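Local coordinates for bifunctional protein PutA (Bdellovibrio bacteriovorus, PDB 5UR2), which probably oxidises proline to glutamate in two steps, with a flavin-dependent proline dehydrogenase and an NAD-dependent L-glutamate gamma-semialdehyde dehydrogenase on one chain, at residues S38-S43 / R418-N423; K108-M113 / A414-R419; E387-T392 / E427-G432. All blocks are in the same frame, centred on the assembly; numbering follows the deposited sequence.

Contact 1: S38-S43 / R418-N423; sequences SIMEWS and RRLLEN. With P5F (N-propargylglycine-modified flavin adenine dinucleotide), chain F.
Helix 409-423 follows the eighth strand of the proline dehydrogenase barrel, and here its last turns meet helix 35-45 of the N-terminal region, where Met40 lies against Leu420 and Asn423. The short axes stay 10.8 Å apart and cross at -52°, so side chains alone bridge the gap. Met40 does most of this. Its CG rests 3.7 Å from CD2 of Leu420, and one atom further out its SD sits 3.6 Å from CB of Asn423. The thioether chain thus runs obliquely across both residues, one turn apart on the barrel helix. Ile39 adds a looser touch, its CG2 4.3 Å from the same Leu420 CD2. Beyond CB the amide of Asn423 has a polar partner of its own: ND2 is hydrogen-bonded to Tyr36 OH. Glu422 leaves the helix on another side, toward the adenosine ribose of the modified flavin adenine dinucleotide; CG is anti to the backbone N (chi1 -171°), and OE2 of Glu422 comes 2.9 Å from the ribose hydroxyl O3B. Phe30 and Thr424 pack on Met40, while helix 47-59 flanks the contact, with Met53 on Ile39 and Phe54 on Leu421.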
loop_
_atom_site.group_PDB
_atom_site.type_symbol
_atom_site.label_atom_id
_atom_site.label_comp_id
_atom_site.label_asym_id
_atom_site.label_seq_id
_atom_site.Cartn_x
_atom_site.Cartn_y
_atom_site.Cartn_z
ATOM N N SER B 38 -28.819 -37.800 -7.384
ATOM C CA SER B 38 -27.633 -37.873 -6.531
ATOM C C SER B 38 -26.679 -36.712 -6.819
ATOM O O SER B 38 -26.084 -36.141 -5.894
ATOM C CB SER B 38 -26.939 -39.218 -6.709
ATOM O OG SER B 38 -25.962 -39.402 -5.697
ATOM N N ILE B 39 -26.516 -36.355 -8.095
ATOM C CA ILE B 39 -25.761 -35.153 -8.450
ATOM C C ILE B 39 -26.321 -33.942 -7.715
ATOM O O ILE B 39 -25.572 -33.120 -7.171
ATOM C CB ILE B 39 -25.776 -34.937 -9.976
ATOM C CG1 ILE B 39 -24.944 -36.017 -10.674
ATOM C CG2 ILE B 39 -25.312 -33.522 -10.329
ATOM C CD1 ILE B 39 -23.503 -36.025 -10.286
ATOM N N MET B 40 -27.654 -33.805 -7.706
ATOM C CA MET B 40 -28.288 -32.639 -7.090
ATOM C C MET B 40 -28.100 -32.611 -5.574
ATOM O O MET B 40 -27.795 -31.552 -5.008
ATOM C CB MET B 40 -29.768 -32.596 -7.442
ATOM C CG MET B 40 -30.041 -32.115 -8.850
ATOM S SD MET B 40 -31.695 -31.385 -8.941
ATOM C CE MET B 40 -32.699 -32.816 -8.508
ATOM N N GLU B 41 -28.287 -33.752 -4.897
ATOM C CA GLU B 41 -28.092 -33.781 -3.448
ATOM C C GLU B 41 -26.678 -33.335 -3.082
ATOM O O GLU B 41 -26.493 -32.448 -2.237
ATOM C CB GLU B 41 -28.387 -35.179 -2.888
ATOM N N TRP B 42 -25.665 -33.913 -3.739
ATOM C CA TRP B 42 -24.291 -33.496 -3.466
ATOM C C TRP B 42 -24.085 -32.021 -3.807
ATOM O O TRP B 42 -23.402 -31.299 -3.071
ATOM C CB TRP B 42 -23.308 -34.378 -4.236
ATOM N N SER B 43 -24.715 -31.541 -4.887
ATOM C CA SER B 43 -24.565 -30.140 -5.272
ATOM C C SER B 43 -25.200 -29.197 -4.252
ATOM O O SER B 43 -24.624 -28.149 -3.928
ATOM C CB SER B 43 -25.166 -29.902 -6.660
ATOM O OG SER B 43 -24.342 -30.447 -7.673
ATOM N N ARG B 418 -29.217 -25.453 -17.138
ATOM C CA ARG B 418 -30.214 -24.519 -16.609
ATOM C C ARG B 418 -31.234 -25.242 -15.723
ATOM O O ARG B 418 -31.625 -24.719 -14.671
ATOM C CB ARG B 418 -30.899 -23.776 -17.761
ATOM C CG ARG B 418 -31.661 -22.501 -17.352
ATOM C CD ARG B 418 -31.467 -21.346 -18.364
ATOM N NE ARG B 418 -32.660 -21.091 -19.181
ATOM C CZ ARG B 418 -32.692 -20.324 -20.277
ATOM N NH1 ARG B 418 -31.588 -19.724 -20.714
ATOM N NH2 ARG B 418 -33.834 -20.164 -20.948
ATOM N N ARG B 419 -31.661 -26.451 -16.123
ATOM C CA ARG B 419 -32.530 -27.262 -15.268
ATOM C C ARG B 419 -31.860 -27.575 -13.933
ATOM O O ARG B 419 -32.475 -27.416 -12.872
ATOM C CB ARG B 419 -32.923 -28.561 -15.982
ATOM C CG ARG B 419 -33.398 -28.355 -17.415
ATOM C CD ARG B 419 -34.867 -27.994 -17.518
ATOM N NE ARG B 419 -35.286 -26.892 -16.658
ATOM C CZ ARG B 419 -35.123 -25.603 -16.944
ATOM N NH1 ARG B 419 -34.524 -25.233 -18.068
ATOM N NH2 ARG B 419 -35.564 -24.684 -16.094
ATOM N N LEU B 420 -30.589 -28.000 -13.964
ATOM C CA LEU B 420 -29.863 -28.258 -12.722
ATOM C C LEU B 420 -29.795 -27.014 -11.846
ATOM O O LEU B 420 -29.959 -27.096 -10.623
ATOM C CB LEU B 420 -28.452 -28.778 -13.016
ATOM C CG LEU B 420 -28.290 -30.259 -13.359
ATOM C CD1 LEU B 420 -26.916 -30.494 -13.946
ATOM C CD2 LEU B 420 -28.474 -31.127 -12.106
ATOM N N LEU B 421 -29.553 -25.852 -12.449
ATOM C CA LEU B 421 -29.483 -24.622 -11.669
ATOM C C LEU B 421 -30.817 -24.313 -11.000
ATOM O O LEU B 421 -30.868 -24.062 -9.792
ATOM C CB LEU B 421 -29.062 -23.458 -12.562
ATOM C CG LEU B 421 -27.572 -23.493 -12.901
ATOM C CD1 LEU B 421 -27.255 -22.470 -13.972
ATOM C CD2 LEU B 421 -26.752 -23.256 -11.648
ATOM N N GLU B 422 -31.915 -24.374 -11.759
ATOM C CA GLU B 422 -33.225 -24.075 -11.187
ATOM C C GLU B 422 -33.601 -25.065 -10.083
ATOM O O GLU B 422 -34.077 -24.672 -9.010
ATOM C CB GLU B 422 -34.290 -24.087 -12.283
ATOM C CG GLU B 422 -35.622 -23.571 -11.797
ATOM C CD GLU B 422 -35.532 -22.136 -11.295
ATOM O OE1 GLU B 422 -35.756 -21.918 -10.076
ATOM O OE2 GLU B 422 -35.183 -21.244 -12.113
ATOM N N ASN B 423 -33.393 -26.358 -10.330
ATOM C CA ASN B 423 -33.859 -27.370 -9.395
ATOM C C ASN B 423 -33.049 -27.384 -8.104
ATOM O O ASN B 423 -33.560 -27.817 -7.068
ATOM C CB ASN B 423 -33.824 -28.745 -10.061
ATOM C CG ASN B 423 -34.823 -28.869 -11.187
ATOM O OD1 ASN B 423 -35.777 -28.101 -11.271
ATOM N ND2 ASN B 423 -34.600 -29.832 -12.070
HETATM P PA P5F F . -40.940 -21.412 -8.614
HETATM O O1A P5F F . -42.312 -21.176 -7.897
HETATM O O2A P5F F . -39.915 -22.126 -7.883
HETATM O O5B P5F F . -40.192 -20.160 -8.985
HETATM C C5B P5F F . -38.805 -20.088 -9.295
HETATM C C4B P5F F . -38.526 -18.727 -9.950
HETATM O O4B P5F F . -38.559 -17.648 -9.047
HETATM C C3B P5F F . -37.208 -18.571 -10.653
HETATM O O3B P5F F . -37.189 -19.178 -11.888
HETATM C C2B P5F F . -37.067 -17.105 -10.743
HETATM O O2B P5F F . -37.808 -16.640 -11.818
HETATM C C1B P5F F . -37.695 -16.635 -9.480
HETATM N N9A P5F F . -36.762 -16.367 -8.416
HETATM C C8A P5F F . -35.843 -17.237 -7.846
HETATM N N7A P5F F . -35.191 -16.591 -6.872
HETATM C C5A P5F F . -35.669 -15.284 -6.760
HETATM C C6A P5F F . -35.362 -14.183 -5.963
HETATM N N6A P5F F . -34.346 -14.270 -4.952
HETATM N N1A P5F F . -36.015 -13.017 -6.128
HETATM C C2A P5F F . -36.982 -12.886 -7.061
HETATM N N3A P5F F . -37.285 -13.937 -7.876
HETATM C C4A P5F F . -36.672 -15.122 -7.755
HETATM N N1 P5F F . -38.548 -18.144 -18.619
HETATM C C2 P5F F . -38.230 -16.934 -19.339
HETATM O O2 P5F F . -37.570 -15.931 -18.666
HETATM N N3 P5F F . -38.599 -16.773 -20.713
HETATM C C4 P5F F . -39.283 -17.785 -21.432
HETATM O O4 P5F F . -39.614 -17.562 -22.774
HETATM C C4X P5F F . -39.611 -19.067 -20.676
HETATM N N5 P5F F . -40.191 -20.227 -21.350
HETATM C C5X P5F F . -40.860 -21.212 -20.478
HETATM C C6 P5F F . -41.924 -22.100 -21.038
HETATM C C7 P5F F . -42.629 -22.986 -20.184
HETATM C C7M P5F F . -43.704 -23.878 -20.764
HETATM C C8 P5F F . -42.331 -23.035 -18.789
HETATM C C8M P5F F . -43.063 -23.961 -17.850
HETATM C C9 P5F F . -41.328 -22.196 -18.249
HETATM C C9A P5F F . -40.580 -21.265 -19.141
HETATM N N10 P5F F . -39.557 -20.381 -18.576
HETATM C C10 P5F F . -39.241 -19.201 -19.330
HETATM C "C1'" P5F F . -39.002 -20.562 -17.212
HETATM C "C2'" P5F F . -39.891 -19.947 -16.130
HETATM O "O2'" P5F F . -39.855 -18.577 -16.260
HETATM C "C3'" P5F F . -39.519 -20.328 -14.696
HETATM O "O3'" P5F F . -38.248 -19.862 -14.436
HETATM C "C4'" P5F F . -39.532 -21.821 -14.400
HETATM O "O4'" P5F F . -40.468 -22.397 -15.246
HETATM C "C5'" P5F F . -39.733 -22.201 -12.921
HETATM O "O5'" P5F F . -40.676 -21.393 -12.245
HETATM P P P5F F . -41.782 -21.926 -11.184
HETATM O O1P P5F F . -43.127 -21.114 -11.050
HETATM O O2P P5F F . -41.877 -23.438 -11.617
HETATM O O3P P5F F . -40.878 -22.238 -9.849
HETATM C C21 P5F F . -38.070 -20.731 -22.798
HETATM C C22 P5F F . -39.227 -20.482 -22.146
HETATM C C23 P5F F . -37.443 -19.690 -23.742
#

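Contact 2: K108-M113 / A414-R419; sequences KNVMGM and AYLVRR
Leu416 pushes both of its methyl groups against the last turns of helix 103-115, and everything that touches between the two segments goes through this one side chain. The tight part lies at Met113. CD1 of Leu416 stands 3.6 Å from the carbonyl O of Met113 and 3.9 Å from its CB, a close fit of a methyl against helix backbone as much as against a side chain. The other branch touches both residues: CD2 of Leu416 is 4.1 Å from Met113 CB and 3.9 Å from the carbonyl O of Val110, while the Val110 side chain is the looser neighbour, its CG1 4.4 Å from the same CD2. With CG anti to the backbone N, chi1 172° carries the fork toward the neighbouring helix, CD1 onto Met113 and CD2 between Met113 CB and the carbonyl O of Val110. The Met113 side chain starts toward the barrel helix but then runs off extended, so that CB makes its side-chain contact while the thioether passes on, with Trp35 packing against the side chain.

In the fold this is where the N-terminal helical region lies on the outside of the proline dehydrogenase barrel, against helix 409-423 that follows its last strand. Tyr36, Val57 and Phe117 also close around Leu416, and the residues in touch are all buried. On the far side of helix 103-115 matters are different. Asn109 and Gly112 are exposed and Met111 turns its CB away from the barrel; the model for Met111 stops at CB, as it does for Lys108.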
loop_
_atom_site.group_PDB
_atom_site.type_symbol
_atom_site.label_atom_id
_atom_site.label_comp_id
_atom_site.label_asym_id
_atom_site.label_seq_id
_atom_site.Cartn_x
_atom_site.Cartn_y
_atom_site.Cartn_z
ATOM N N LYS B 108 -22.315 -41.281 -21.566
ATOM C CA LYS B 108 -23.610 -41.944 -21.628
ATOM C C LYS B 108 -24.486 -41.514 -20.458
ATOM O O LYS B 108 -25.662 -41.176 -20.641
ATOM C CB LYS B 108 -23.434 -43.464 -21.659
ATOM N N ASN B 109 -23.922 -41.502 -19.245
ATOM C CA ASN B 109 -24.700 -41.120 -18.068
ATOM C C ASN B 109 -25.189 -39.677 -18.170
ATOM O O ASN B 109 -26.357 -39.385 -17.893
ATOM C CB ASN B 109 -23.879 -41.334 -16.793
ATOM C CG ASN B 109 -23.732 -42.808 -16.421
ATOM O OD1 ASN B 109 -24.452 -43.673 -16.925
ATOM N ND2 ASN B 109 -22.787 -43.096 -15.533
ATOM N N VAL B 110 -24.307 -38.759 -18.574
ATOM C CA VAL B 110 -24.681 -37.351 -18.652
ATOM C C VAL B 110 -25.664 -37.112 -19.795
ATOM O O VAL B 110 -26.641 -36.366 -19.643
ATOM C CB VAL B 110 -23.422 -36.476 -18.768
ATOM C CG1 VAL B 110 -23.777 -35.056 -19.138
ATOM C CG2 VAL B 110 -22.653 -36.498 -17.447
ATOM N N MET B 111 -25.422 -37.720 -20.960
ATOM C CA MET B 111 -26.399 -37.639 -22.046
ATOM C C MET B 111 -27.749 -38.233 -21.649
ATOM O O MET B 111 -28.790 -37.808 -22.171
ATOM C CB MET B 111 -25.869 -38.338 -23.307
ATOM N N GLY B 112 -27.763 -39.224 -20.752
ATOM C CA GLY B 112 -29.035 -39.763 -20.291
ATOM C C GLY B 112 -29.851 -38.742 -19.520
ATOM O O GLY B 112 -31.075 -38.659 -19.679
ATOM N N MET B 113 -29.180 -37.922 -18.708
ATOM C CA MET B 113 -29.878 -36.864 -17.983
ATOM C C MET B 113 -30.458 -35.841 -18.944
ATOM O O MET B 113 -31.520 -35.268 -18.679
ATOM C CB MET B 113 -28.932 -36.188 -16.981
ATOM C CG MET B 113 -28.242 -37.166 -16.027
ATOM S SD MET B 113 -27.068 -36.429 -14.869
ATOM C CE MET B 113 -26.017 -37.832 -14.469
ATOM N N ALA B 414 -26.344 -27.490 -22.534
ATOM C CA ALA B 414 -26.545 -26.180 -21.920
ATOM C C ALA B 414 -27.891 -26.116 -21.198
ATOM O O ALA B 414 -27.965 -25.681 -20.042
ATOM C CB ALA B 414 -26.436 -25.080 -22.976
ATOM N N TYR B 415 -28.970 -26.551 -21.874
ATOM C CA TYR B 415 -30.310 -26.542 -21.284
ATOM C C TYR B 415 -30.374 -27.388 -20.014
ATOM O O TYR B 415 -30.973 -26.971 -19.015
ATOM C CB TYR B 415 -31.315 -27.026 -22.326
ATOM C CG TYR B 415 -32.767 -27.050 -21.896
ATOM C CD1 TYR B 415 -33.560 -25.914 -21.959
ATOM C CD2 TYR B 415 -33.351 -28.223 -21.456
ATOM C CE1 TYR B 415 -34.897 -25.954 -21.578
ATOM C CE2 TYR B 415 -34.678 -28.269 -21.074
ATOM C CZ TYR B 415 -35.446 -27.139 -21.139
ATOM O OH TYR B 415 -36.765 -27.222 -20.755
ATOM N N LEU B 416 -29.771 -28.586 -20.040
ATOM C CA LEU B 416 -29.679 -29.428 -18.850
ATOM C C LEU B 416 -28.996 -28.695 -17.692
ATOM O O LEU B 416 -29.296 -28.963 -16.519
ATOM C CB LEU B 416 -28.918 -30.716 -19.180
ATOM C CG LEU B 416 -28.521 -31.694 -18.045
ATOM C CD1 LEU B 416 -29.733 -32.419 -17.441
ATOM C CD2 LEU B 416 -27.439 -32.711 -18.456
ATOM N N VAL B 417 -28.051 -27.800 -17.996
ATOM C CA VAL B 417 -27.384 -27.045 -16.941
ATOM C C VAL B 417 -28.348 -26.052 -16.319
ATOM O O VAL B 417 -28.329 -25.831 -15.102
ATOM C CB VAL B 417 -26.123 -26.332 -17.477
ATOM C CG1 VAL B 417 -25.634 -25.309 -16.462
ATOM C CG2 VAL B 417 -25.021 -27.334 -17.749
ATOM N N ARG B 418 -29.217 -25.453 -17.138
ATOM C CA ARG B 418 -30.214 -24.519 -16.609
ATOM C C ARG B 418 -31.234 -25.242 -15.723
ATOM O O ARG B 418 -31.625 -24.719 -14.671
ATOM C CB ARG B 418 -30.899 -23.776 -17.761
ATOM C CG ARG B 418 -31.661 -22.501 -17.352
ATOM C CD ARG B 418 -31.467 -21.346 -18.364
ATOM N NE ARG B 418 -32.660 -21.091 -19.181
ATOM C CZ ARG B 418 -32.692 -20.324 -20.277
ATOM N NH1 ARG B 418 -31.588 -19.724 -20.714
ATOM N NH2 ARG B 418 -33.834 -20.164 -20.948
ATOM N N ARG B 419 -31.661 -26.451 -16.123
ATOM C CA ARG B 419 -32.530 -27.262 -15.268
ATOM C C ARG B 419 -31.860 -27.575 -13.933
ATOM O O ARG B 419 -32.475 -27.416 -12.872
ATOM C CB ARG B 419 -32.923 -28.561 -15.982
ATOM C CG ARG B 419 -33.398 -28.355 -17.415
ATOM C CD ARG B 419 -34.867 -27.994 -17.518
ATOM N NE ARG B 419 -35.286 -26.892 -16.658
ATOM C CZ ARG B 419 -35.123 -25.603 -16.944
ATOM N NH1 ARG B 419 -34.524 -25.233 -18.068
ATOM N NH2 ARG B 419 -35.564 -24.684 -16.094
#

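Contact 3: E387-T392 / E427-G432; sequences EPIKKT and ESWLRG. With P5F (N-propargylglycine-modified flavin adenine dinucleotide), chain F.
Ile389, near the start of helix 387-395, reaches across to Trp429 and Leu430, in the first turn of helix 429-434; both helices belong to the proline dehydrogenase barrel domain, the first following strand 379-382 and the second coming after the helix behind the last strand. From CB of Ile389 the chain forks. CG2 lies anti to the backbone N and makes no close approach to helix 429-434, whereas CG1, beside the backbone N (chi1 -46°), leads on fully extended to CD1. This terminal methyl makes the whole crossing: it meets CD2 of Leu430 at 3.6 Å and, more distantly, CZ3 of Trp429 at 4.2 Å, coming to the indole obliquely. Met21, Val357 and Met381 pack around the same isoleucine, making it part of a small apolar core.

The opposite end of the indole is polar and held separately, NE1 donating to the backbone O of Leu443. Ser428 is the N-cap of helix 429-434: its OG accepts from Arg431 N at 3.1 Å, in a nearly straight bond of 170°. The helix start faces the diphosphate of the modified flavin adenine dinucleotide, so its dipole would probably favour the negative charge there. CB and CG of Glu427 sit above the rim of the adenine at N7A, each 3.6 Å from it. One phosphate oxygen takes a backbone bond: Trp429 N donates to O2A at 2.9 Å, with an angle of 177°.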
loop_
_atom_site.group_PDB
_atom_site.type_symbol
_atom_site.label_atom_id
_atom_site.label_comp_id
_atom_site.label_asym_id
_atom_site.label_seq_id
_atom_site.Cartn_x
_atom_site.Cartn_y
_atom_site.Cartn_z
ATOM N N GLU B 387 -43.452 -34.330 -12.959
ATOM C CA GLU B 387 -44.337 -35.416 -13.389
ATOM C C GLU B 387 -45.521 -35.668 -12.457
ATOM O O GLU B 387 -46.650 -35.816 -12.958
ATOM C CB GLU B 387 -43.504 -36.694 -13.568
ATOM C CG GLU B 387 -42.760 -36.729 -14.887
ATOM C CD GLU B 387 -43.661 -36.373 -16.050
ATOM O OE1 GLU B 387 -44.711 -37.044 -16.190
ATOM O OE2 GLU B 387 -43.337 -35.413 -16.799
ATOM N N PRO B 388 -45.356 -35.748 -11.132
ATOM C CA PRO B 388 -46.540 -36.007 -10.295
ATOM C C PRO B 388 -47.546 -34.873 -10.333
ATOM O O PRO B 388 -48.759 -35.120 -10.304
ATOM C CB PRO B 388 -45.950 -36.185 -8.886
ATOM C CG PRO B 388 -44.496 -36.373 -9.081
ATOM C CD PRO B 388 -44.141 -35.611 -10.312
ATOM N N ILE B 389 -47.068 -33.629 -10.405
ATOM C CA ILE B 389 -47.967 -32.477 -10.461
ATOM C C ILE B 389 -48.652 -32.391 -11.817
ATOM O O ILE B 389 -49.870 -32.193 -11.902
ATOM C CB ILE B 389 -47.189 -31.195 -10.135
ATOM C CG1 ILE B 389 -46.312 -31.456 -8.909
ATOM C CG2 ILE B 389 -48.158 -30.071 -9.898
ATOM C CD1 ILE B 389 -45.478 -30.284 -8.454
ATOM N N LYS B 390 -47.868 -32.527 -12.895
ATOM C CA LYS B 390 -48.389 -32.529 -14.263
ATOM C C LYS B 390 -49.552 -33.503 -14.431
ATOM O O LYS B 390 -50.616 -33.146 -14.957
ATOM C CB LYS B 390 -47.253 -32.902 -15.221
ATOM C CG LYS B 390 -47.390 -32.436 -16.662
ATOM C CD LYS B 390 -46.158 -32.874 -17.465
ATOM C CE LYS B 390 -44.922 -32.016 -17.146
ATOM N NZ LYS B 390 -43.655 -32.495 -17.800
ATOM N N LYS B 391 -49.349 -34.754 -14.008
ATOM C CA LYS B 391 -50.389 -35.763 -14.166
ATOM C C LYS B 391 -51.642 -35.383 -13.390
ATOM O O LYS B 391 -52.762 -35.558 -13.883
ATOM C CB LYS B 391 -49.856 -37.121 -13.709
ATOM C CG LYS B 391 -50.896 -38.218 -13.603
ATOM C CD LYS B 391 -51.186 -38.867 -14.936
ATOM C CE LYS B 391 -51.816 -40.246 -14.735
ATOM N NZ LYS B 391 -52.896 -40.218 -13.703
ATOM N N THR B 392 -51.467 -34.836 -12.181
ATOM C CA THR B 392 -52.608 -34.433 -11.362
ATOM C C THR B 392 -53.429 -33.343 -12.046
ATOM O O THR B 392 -54.662 -33.422 -12.086
ATOM C CB THR B 392 -52.124 -33.969 -9.985
ATOM O OG1 THR B 392 -51.524 -35.067 -9.288
ATOM C CG2 THR B 392 -53.286 -33.438 -9.155
ATOM N N GLU B 427 -34.409 -21.049 -3.610
ATOM C CA GLU B 427 -35.755 -20.502 -3.698
ATOM C C GLU B 427 -36.715 -21.372 -4.492
ATOM O O GLU B 427 -37.860 -20.960 -4.701
ATOM C CB GLU B 427 -35.716 -19.104 -4.321
ATOM C CG GLU B 427 -34.734 -18.162 -3.668
ATOM C CD GLU B 427 -35.063 -17.916 -2.210
ATOM O OE1 GLU B 427 -36.247 -18.054 -1.824
ATOM O OE2 GLU B 427 -34.138 -17.568 -1.452
ATOM N N SER B 428 -36.275 -22.529 -4.974
ATOM C CA SER B 428 -37.129 -23.365 -5.809
ATOM C C SER B 428 -38.286 -23.960 -5.005
ATOM O O SER B 428 -38.075 -24.586 -3.965
ATOM C CB SER B 428 -36.304 -24.478 -6.452
ATOM O OG SER B 428 -37.155 -25.490 -6.962
ATOM N N TRP B 429 -39.516 -23.775 -5.492
ATOM C CA TRP B 429 -40.660 -24.360 -4.800
ATOM C C TRP B 429 -40.592 -25.886 -4.796
ATOM O O TRP B 429 -40.892 -26.527 -3.776
ATOM C CB TRP B 429 -41.971 -23.890 -5.433
ATOM C CG TRP B 429 -43.172 -24.275 -4.607
ATOM C CD1 TRP B 429 -43.768 -23.525 -3.632
ATOM C CD2 TRP B 429 -43.912 -25.502 -4.675
ATOM N NE1 TRP B 429 -44.830 -24.208 -3.087
ATOM C CE2 TRP B 429 -44.939 -25.425 -3.705
ATOM C CE3 TRP B 429 -43.804 -26.658 -5.452
ATOM C CZ2 TRP B 429 -45.859 -26.461 -3.499
ATOM C CZ3 TRP B 429 -44.721 -27.694 -5.240
ATOM C CH2 TRP B 429 -45.732 -27.584 -4.271
ATOM N N LEU B 430 -40.206 -26.485 -5.930
ATOM C CA LEU B 430 -40.105 -27.941 -6.016
ATOM C C LEU B 430 -39.047 -28.481 -5.069
ATOM O O LEU B 430 -39.235 -29.538 -4.455
ATOM C CB LEU B 430 -39.788 -28.367 -7.441
ATOM C CG LEU B 430 -40.961 -28.279 -8.402
ATOM C CD1 LEU B 430 -40.436 -28.479 -9.799
ATOM C CD2 LEU B 430 -42.001 -29.310 -8.051
ATOM N N ARG B 431 -37.909 -27.795 -4.962
ATOM C CA ARG B 431 -36.910 -28.226 -3.995
ATOM C C ARG B 431 -37.462 -28.172 -2.573
ATOM O O ARG B 431 -37.264 -29.105 -1.786
ATOM C CB ARG B 431 -35.646 -27.376 -4.098
ATOM C CG ARG B 431 -34.693 -27.673 -2.959
ATOM C CD ARG B 431 -33.513 -26.748 -2.926
ATOM N NE ARG B 431 -32.820 -26.847 -1.645
ATOM C CZ ARG B 431 -31.587 -26.396 -1.419
ATOM N NH1 ARG B 431 -30.898 -25.814 -2.393
ATOM N NH2 ARG B 431 -31.043 -26.527 -0.215
ATOM N N GLY B 432 -38.185 -27.102 -2.234
ATOM C CA GLY B 432 -38.731 -27.004 -0.892
ATOM C C GLY B 432 -39.663 -28.151 -0.556
ATOM O O GLY B 432 -39.670 -28.649 0.576
HETATM P PA P5F F . -40.940 -21.412 -8.614
HETATM O O1A P5F F . -42.312 -21.176 -7.897
HETATM O O2A P5F F . -39.915 -22.126 -7.883
HETATM O O5B P5F F . -40.192 -20.160 -8.985
HETATM C C5B P5F F . -38.805 -20.088 -9.295
HETATM C C4B P5F F . -38.526 -18.727 -9.950
HETATM O O4B P5F F . -38.559 -17.648 -9.047
HETATM C C3B P5F F . -37.208 -18.571 -10.653
HETATM O O3B P5F F . -37.189 -19.178 -11.888
HETATM C C2B P5F F . -37.067 -17.105 -10.743
HETATM O O2B P5F F . -37.808 -16.640 -11.818
HETATM C C1B P5F F . -37.695 -16.635 -9.480
HETATM N N9A P5F F . -36.762 -16.367 -8.416
HETATM C C8A P5F F . -35.843 -17.237 -7.846
HETATM N N7A P5F F . -35.191 -16.591 -6.872
HETATM C C5A P5F F . -35.669 -15.284 -6.760
HETATM C C6A P5F F . -35.362 -14.183 -5.963
HETATM N N6A P5F F . -34.346 -14.270 -4.952
HETATM N N1A P5F F . -36.015 -13.017 -6.128
HETATM C C2A P5F F . -36.982 -12.886 -7.061
HETATM N N3A P5F F . -37.285 -13.937 -7.876
HETATM C C4A P5F F . -36.672 -15.122 -7.755
HETATM N N1 P5F F . -38.548 -18.144 -18.619
HETATM C C2 P5F F . -38.230 -16.934 -19.339
HETATM O O2 P5F F . -37.570 -15.931 -18.666
HETATM N N3 P5F F . -38.599 -16.773 -20.713
HETATM C C4 P5F F . -39.283 -17.785 -21.432
HETATM O O4 P5F F . -39.614 -17.562 -22.774
HETATM C C4X P5F F . -39.611 -19.067 -20.676
HETATM N N5 P5F F . -40.191 -20.227 -21.350
HETATM C C5X P5F F . -40.860 -21.212 -20.478
HETATM C C6 P5F F . -41.924 -22.100 -21.038
HETATM C C7 P5F F . -42.629 -22.986 -20.184
HETATM C C7M P5F F . -43.704 -23.878 -20.764
HETATM C C8 P5F F . -42.331 -23.035 -18.789
HETATM C C8M P5F F . -43.063 -23.961 -17.850
HETATM C C9 P5F F . -41.328 -22.196 -18.249
HETATM C C9A P5F F . -40.580 -21.265 -19.141
HETATM N N10 P5F F . -39.557 -20.381 -18.576
HETATM C C10 P5F F . -39.241 -19.201 -19.330
HETATM C "C1'" P5F F . -39.002 -20.562 -17.212
HETATM C "C2'" P5F F . -39.891 -19.947 -16.130
HETATM O "O2'" P5F F . -39.855 -18.577 -16.260
HETATM C "C3'" P5F F . -39.519 -20.328 -14.696
HETATM O "O3'" P5F F . -38.248 -19.862 -14.436
HETATM C "C4'" P5F F . -39.532 -21.821 -14.400
HETATM O "O4'" P5F F . -40.468 -22.397 -15.246
HETATM C "C5'" P5F F . -39.733 -22.201 -12.921
HETATM O "O5'" P5F F . -40.676 -21.393 -12.245
HETATM P P P5F F . -41.782 -21.926 -11.184
HETATM O O1P P5F F . -43.127 -21.114 -11.050
HETATM O O2P P5F F . -41.877 -23.438 -11.617
HETATM O O3P P5F F . -40.878 -22.238 -9.849
HETATM C C21 P5F F . -38.070 -20.731 -22.798
HETATM C C22 P5F F . -39.227 -20.482 -22.146
HETATM C C23 P5F F . -37.443 -19.690 -23.742
#

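Overall arrangement
Contacts 1 and 2 lie along helix 409-423, their centres about 10 Å apart, and their segments overlap at Arg418 and Arg419; together they bring two N-terminal helices onto this barrel helix. Segment 427-432 of contact 3 follows the C-terminal end of this helix; the centres of contacts 1 and 3 are about 14 Å apart. These two touch directly: Glu422 O is 3.4 Å from Ser428 CB. Both also reach the N-propargylglycine-modified flavin adenine dinucleotide, contact 1 at the ribose of its adenosine half and contact 3 at the adenine and a phosphate. Contact 2 does not touch contact 3, nearest atoms about 8 Å apart. All three are away from the predicted aldehyde dehydrogenase residues Glu746 and Cys780.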